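PDB 2X48: Cag38821 from Sulfolobus islandicus rod-shaped virus 1, which is of unknown function but probably binds DNA through a helix-turn-helix. Local coordinates for residues K3-Q8 with N39-S44; S22-L27 with R49-S54. All coordinates share one frame; numbering follows the deposited sequence.

How the contacts relate
Contact 2 uses helix 17-29 directly, setting it against helix 45-52. Contact 1 joins strand 3-7 to the end of helix 34-41 and reaches helix 17-29 through Leu41 and Val7. Their centres are about 13 Å apart, on opposite sides of the centre of the chain. They meet in the hydrophobic core. Leu41 CD2 of contact 1 lies 3.5 Å from Val23 CG1 of contact 2, and Leu41 CD1 lies 4.0 Å from Ala24 CB. Val7 CG2 also packs on Leu27 CD2, at 3.8 Å. Helices 34-41 and 45-52 probably form a helix-turn-helix. Contact 1 joins the first of these helices to the hairpin, contact 2 the second to helix 17-29.

Contact 1. Residues K3-Q8 with N39-S44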
loop_
_atom_site.group_PDB
_atom_site.type_symbol
_atom_site.label_atom_id
_atom_site.label_comp_id
_atom_site.label_asym_id
_atom_site.label_seq_id
_atom_site.Cartn_x
_atom_site.Cartn_y
_atom_site.Cartn_z
ATOM N N LYS A 3 -4.298 8.937 -7.894
ATOM C CA LYS A 3 -4.568 7.506 -8.087
ATOM C C LYS A 3 -5.389 6.941 -6.915
ATOM O O LYS A 3 -5.134 7.277 -5.756
ATOM C CB LYS A 3 -3.208 6.800 -8.246
ATOM C CG LYS A 3 -3.089 5.325 -7.892
ATOM C CD LYS A 3 -1.611 4.890 -8.070
ATOM C CE LYS A 3 -1.313 3.481 -7.534
ATOM N NZ LYS A 3 0.124 3.093 -7.630
ATOM N N GLU A 4 -6.373 6.095 -7.213
ATOM C CA GLU A 4 -7.275 5.550 -6.183
ATOM C C GLU A 4 -7.180 4.020 -6.062
ATOM O O GLU A 4 -7.419 3.305 -7.028
ATOM C CB GLU A 4 -8.714 5.954 -6.498
ATOM C CG GLU A 4 -9.704 5.645 -5.391
ATOM C CD GLU A 4 -11.148 5.730 -5.850
ATOM O OE1 GLU A 4 -11.550 6.761 -6.444
ATOM O OE2 GLU A 4 -11.882 4.753 -5.607
ATOM N N ILE A 5 -6.871 3.527 -4.864
ATOM C CA ILE A 5 -6.636 2.090 -4.636
ATOM C C ILE A 5 -7.814 1.410 -3.922
ATOM O O ILE A 5 -8.207 1.812 -2.828
ATOM C CB ILE A 5 -5.343 1.879 -3.804
ATOM C CG1 ILE A 5 -4.163 2.567 -4.514
ATOM C CG2 ILE A 5 -5.094 0.396 -3.577
ATOM C CD1 ILE A 5 -2.808 2.202 -4.013
ATOM N N GLN A 6 -8.378 0.378 -4.541
ATOM C CA GLN A 6 -9.558 -0.305 -3.986
ATOM C C GLN A 6 -9.197 -1.670 -3.413
ATOM O O GLN A 6 -8.779 -2.578 -4.143
ATOM C CB GLN A 6 -10.683 -0.432 -5.030
ATOM C CG GLN A 6 -11.697 -1.542 -4.713
ATOM C CD GLN A 6 -13.135 -1.148 -4.955
ATOM O OE1 GLN A 6 -13.604 -1.091 -6.102
ATOM N NE2 GLN A 6 -13.860 -0.896 -3.866
ATOM N N VAL A 7 -9.369 -1.788 -2.095
ATOM C CA VAL A 7 -9.241 -3.057 -1.370
ATOM C C VAL A 7 -10.529 -3.305 -0.593
ATOM O O VAL A 7 -10.841 -2.553 0.331
ATOM C CB VAL A 7 -8.057 -3.029 -0.381
ATOM C CG1 VAL A 7 -8.107 -4.237 0.571
ATOM C CG2 VAL A 7 -6.738 -2.993 -1.141
ATOM N N GLN A 8 -11.261 -4.355 -0.961
ATOM C CA GLN A 8 -12.535 -4.695 -0.311
ATOM C C GLN A 8 -13.441 -3.463 -0.304
ATOM O O GLN A 8 -13.651 -2.877 -1.364
ATOM C CB GLN A 8 -12.311 -5.277 1.097
ATOM C CG GLN A 8 -11.636 -6.660 1.112
ATOM C CD GLN A 8 -12.603 -7.826 0.817
ATOM O OE1 GLN A 8 -13.581 -7.683 0.075
ATOM N NE2 GLN A 8 -12.320 -8.984 1.404
ATOM N N ASN A 39 1.158 -5.701 -5.236
ATOM C CA ASN A 39 0.228 -5.679 -6.360
ATOM C C ASN A 39 -0.847 -4.620 -6.195
ATOM O O ASN A 39 -1.236 -3.985 -7.171
ATOM C CB ASN A 39 -0.410 -7.054 -6.590
ATOM C CG ASN A 39 0.479 -7.966 -7.412
ATOM O OD1 ASN A 39 1.308 -8.691 -6.859
ATOM N ND2 ASN A 39 0.340 -7.909 -8.744
ATOM N N ALA A 40 -1.323 -4.432 -4.968
ATOM C CA ALA A 40 -2.382 -3.460 -4.703
ATOM C C ALA A 40 -1.936 -2.016 -4.972
ATOM O O ALA A 40 -2.735 -1.201 -5.437
ATOM C CB ALA A 40 -2.884 -3.600 -3.275
ATOM N N LEU A 41 -0.662 -1.728 -4.693
ATOM C CA LEU A 41 -0.100 -0.373 -4.775
ATOM C C LEU A 41 0.694 -0.107 -6.065
ATOM O O LEU A 41 0.997 1.049 -6.392
ATOM C CB LEU A 41 0.820 -0.108 -3.569
ATOM C CG LEU A 41 0.255 -0.246 -2.148
ATOM C CD1 LEU A 41 1.273 0.219 -1.130
ATOM C CD2 LEU A 41 -1.023 0.530 -1.989
ATOM N N GLY A 42 1.052 -1.163 -6.788
ATOM C CA GLY A 42 1.792 -1.013 -8.038
ATOM C C GLY A 42 3.265 -0.723 -7.834
ATOM O O GLY A 42 3.901 -0.063 -8.663
ATOM N N VAL A 43 3.803 -1.226 -6.728
ATOM C CA VAL A 43 5.232 -1.150 -6.437
ATOM C C VAL A 43 5.808 -2.560 -6.285
ATOM O O VAL A 43 5.090 -3.555 -6.417
ATOM C CB VAL A 43 5.512 -0.317 -5.162
ATOM C CG1 VAL A 43 4.989 1.097 -5.334
ATOM C CG2 VAL A 43 4.904 -0.981 -3.931
ATOM N N SER A 44 7.112 -2.635 -6.034
ATOM C CA SER A 44 7.790 -3.911 -5.832
ATOM C C SER A 44 7.685 -4.355 -4.379
ATOM O O SER A 44 7.349 -3.571 -3.496
ATOM C CB SER A 44 9.260 -3.812 -6.240
ATOM O OG SER A 44 9.971 -2.947 -5.377
#
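Lys3 gives the polar part of this contact: its ammonium donates a hydrogen bond to a backbone carbonyl, modelled at 2.5 Å from NZ to Leu41 O. CG is anti to the backbone N (chi1 155°), and the chain stays extended beyond it, carrying NZ from the strand to the end of helix 34-41. The donor sits 37° above the carbonyl plane, not on a lone pair. A positive charge at this carbonyl end of a helix is probably favourable.

The carbonyl belongs to the last residue of the helix. Gly42 follows with positive phi (77°), and Ser44 is the N-cap of helix 45-52, with OG making a weak bond to Lys47 N. Sequence and geometry fit the turn of a helix-turn-helix between helices 34-41 and 45-52. Strand 3-7 pairs with strand 10-14 in a hairpin that lies against the C-terminal end of helix 34-41.

Apolar contacts run along the inner side of the strand. Ile5 lays its CG2 branch near the backbone of Ala40, 3.4 Å from Ala40 O. The ends of Ile5 and Leu41 are modelled too close for their contact to be trusted. The CB of Leu41 points away from the strand, and its branched end packs on Leu20, Val23 and Ala24 of helix 17-29. Farther along, Val7 CG2 lies 4.4 Å from Ala40 CB.

Contact 2. Residues S22-L27 with R49-S54; sequences SVAHEL and RRYLES
Ala24 faces helix 45-52 with its methyl group, and its CB lies 4.0 Å from both CB and CD2 of Tyr51. The CA atoms of Ala24 and Tyr51 are 6.7 Å apart. Leu52 adds its CD2 branch from the neighbouring position, 3.6 Å from Ala24 O. Ala24 also packs on Ile37 of helix 34-41. The hydroxyl of Tyr51 is hydrogen-bonded to Glu17, at the start of helix 17-29.

His25 makes the polar link. With CG anti to the carbonyl carbon (chi1 -72°), the His25 ring reaches across and brings NE2 to the last turn of helix 45-52. NE2 donates to Tyr51 O at 2.9 Å, with a bent N-H...O angle of 139°. It approaches 35° above the carbonyl plane. Ser54 N donates to Tyr51 O from the opposite face, at 3.3 Å, so two donors grip this oxygen. His25 NE2 is also 3.1 Å from Ser54 O, but the angle is too poor for a hydrogen bond. CD2 of Leu52 touches the ring edge, 4.1 Å from His25 CD2.

One residue on, Glu26 OE2 is hydrogen-bonded to Tyr12 OH of the hairpin. Helix 17-29 backs helix 45-52, the probable recognition helix, in the three-helix arrangement found in many helix-turn-helix domains.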
loop_
_atom_site.group_PDB
_atom_site.type_symbol
_atom_site.label_atom_id
_atom_site.label_comp_id
_atom_site.label_asym_id
_atom_site.label_seq_id
_atom_site.Cartn_x
_atom_site.Cartn_y
_atom_site.Cartn_z
ATOM N N SER A 22 1.431 4.981 4.012
ATOM C CA SER A 22 0.266 4.904 4.886
ATOM C C SER A 22 -0.676 3.762 4.522
ATOM O O SER A 22 -1.132 3.038 5.406
ATOM C CB SER A 22 -0.496 6.219 4.881
ATOM O OG SER A 22 0.123 7.159 5.735
ATOM N N VAL A 23 -0.961 3.592 3.232
ATOM C CA VAL A 23 -1.816 2.490 2.782
ATOM C C VAL A 23 -1.142 1.141 3.052
ATOM O O VAL A 23 -1.782 0.199 3.522
ATOM C CB VAL A 23 -2.160 2.609 1.292
ATOM C CG1 VAL A 23 -2.911 1.363 0.803
ATOM C CG2 VAL A 23 -3.001 3.854 1.051
ATOM N N ALA A 24 0.155 1.065 2.773
ATOM C CA ALA A 24 0.930 -0.134 3.030
ATOM C C ALA A 24 0.759 -0.531 4.480
ATOM O O ALA A 24 0.462 -1.690 4.771
ATOM C CB ALA A 24 2.403 0.102 2.713
ATOM N N HIS A 25 0.938 0.435 5.382
ATOM C CA HIS A 25 0.786 0.195 6.834
ATOM C C HIS A 25 -0.596 -0.338 7.189
ATOM O O HIS A 25 -0.700 -1.259 8.003
ATOM C CB HIS A 25 1.042 1.463 7.669
ATOM C CG HIS A 25 2.482 1.877 7.739
ATOM N ND1 HIS A 25 2.873 3.127 8.176
ATOM C CD2 HIS A 25 3.623 1.217 7.421
ATOM C CE1 HIS A 25 4.191 3.212 8.135
ATOM N NE2 HIS A 25 4.670 2.068 7.680
ATOM N N GLU A 26 -1.646 0.242 6.602
ATOM C CA GLU A 26 -3.020 -0.216 6.869
ATOM C C GLU A 26 -3.246 -1.637 6.377
ATOM O O GLU A 26 -3.878 -2.444 7.052
ATOM C CB GLU A 26 -4.083 0.704 6.248
ATOM C CG GLU A 26 -4.575 1.825 7.174
ATOM C CD GLU A 26 -6.070 2.144 7.038
ATOM O OE1 GLU A 26 -6.443 3.265 7.446
ATOM O OE2 GLU A 26 -6.872 1.297 6.550
ATOM N N LEU A 27 -2.749 -1.941 5.193
ATOM C CA LEU A 27 -3.028 -3.242 4.603
ATOM C C LEU A 27 -2.298 -4.345 5.378
ATOM O O LEU A 27 -2.831 -5.444 5.567
ATOM C CB LEU A 27 -2.671 -3.245 3.114
ATOM C CG LEU A 27 -3.506 -2.292 2.254
ATOM C CD1 LEU A 27 -2.943 -2.219 0.830
ATOM C CD2 LEU A 27 -4.987 -2.695 2.226
ATOM N N ARG A 49 8.592 -3.725 1.646
ATOM C CA ARG A 49 9.366 -4.099 2.831
ATOM C C ARG A 49 9.950 -2.849 3.496
ATOM O O ARG A 49 9.863 -2.709 4.712
ATOM C CB ARG A 49 10.458 -5.133 2.499
ATOM C CG ARG A 49 9.902 -6.498 2.052
ATOM C CD ARG A 49 10.864 -7.665 2.245
ATOM N NE ARG A 49 12.179 -7.452 1.627
ATOM C CZ ARG A 49 12.473 -7.651 0.338
ATOM N NH1 ARG A 49 13.708 -7.421 -0.101
ATOM N NH2 ARG A 49 11.544 -8.069 -0.520
ATOM N N ARG A 50 10.513 -1.940 2.698
ATOM C CA ARG A 50 10.975 -0.636 3.198
ATOM C C ARG A 50 9.856 0.123 3.889
ATOM O O ARG A 50 10.061 0.734 4.934
ATOM C CB ARG A 50 11.464 0.257 2.057
ATOM C CG ARG A 50 12.748 -0.152 1.397
ATOM C CD ARG A 50 12.939 0.645 0.092
ATOM N NE ARG A 50 14.343 0.832 -0.287
ATOM C CZ ARG A 50 14.744 1.421 -1.415
ATOM N NH1 ARG A 50 13.845 1.879 -2.291
ATOM N NH2 ARG A 50 16.047 1.553 -1.675
ATOM N N TYR A 51 8.680 0.116 3.277
ATOM C CA TYR A 51 7.548 0.863 3.813
ATOM C C TYR A 51 7.140 0.350 5.182
ATOM O O TYR A 51 6.874 1.138 6.082
ATOM C CB TYR A 51 6.343 0.792 2.871
ATOM C CG TYR A 51 6.484 1.513 1.542
ATOM C CD1 TYR A 51 7.520 2.420 1.300
ATOM C CD2 TYR A 51 5.542 1.314 0.535
ATOM C CE1 TYR A 51 7.622 3.081 0.088
ATOM C CE2 TYR A 51 5.632 1.970 -0.676
ATOM C CZ TYR A 51 6.676 2.852 -0.896
ATOM O OH TYR A 51 6.763 3.506 -2.101
ATOM N N LEU A 52 7.116 -0.968 5.341
ATOM C CA LEU A 52 6.627 -1.592 6.569
ATOM C C LEU A 52 7.611 -1.506 7.726
ATOM O O LEU A 52 7.236 -1.780 8.863
ATOM C CB LEU A 52 6.240 -3.055 6.320
ATOM C CG LEU A 52 5.158 -3.286 5.264
ATOM C CD1 LEU A 52 4.811 -4.748 5.198
ATOM C CD2 LEU A 52 3.927 -2.456 5.555
ATOM N N GLU A 53 8.854 -1.114 7.454
ATOM C CA GLU A 53 9.835 -0.907 8.527
ATOM C C GLU A 53 9.830 0.540 9.059
ATOM O O GLU A 53 10.764 0.942 9.756
ATOM C CB GLU A 53 11.245 -1.336 8.076
ATOM C CG GLU A 53 11.951 -0.425 7.066
ATOM C CD GLU A 53 13.358 -0.904 6.718
ATOM O OE1 GLU A 53 14.335 -0.170 6.992
ATOM O OE2 GLU A 53 13.487 -2.021 6.175
ATOM N N SER A 54 8.775 1.303 8.744
ATOM C CA SER A 54 8.657 2.719 9.148
ATOM C C SER A 54 7.533 2.925 10.173
ATOM O O SER A 54 6.526 2.204 10.172
ATOM C CB SER A 54 8.398 3.611 7.919
ATOM O OG SER A 54 9.437 3.513 6.954
#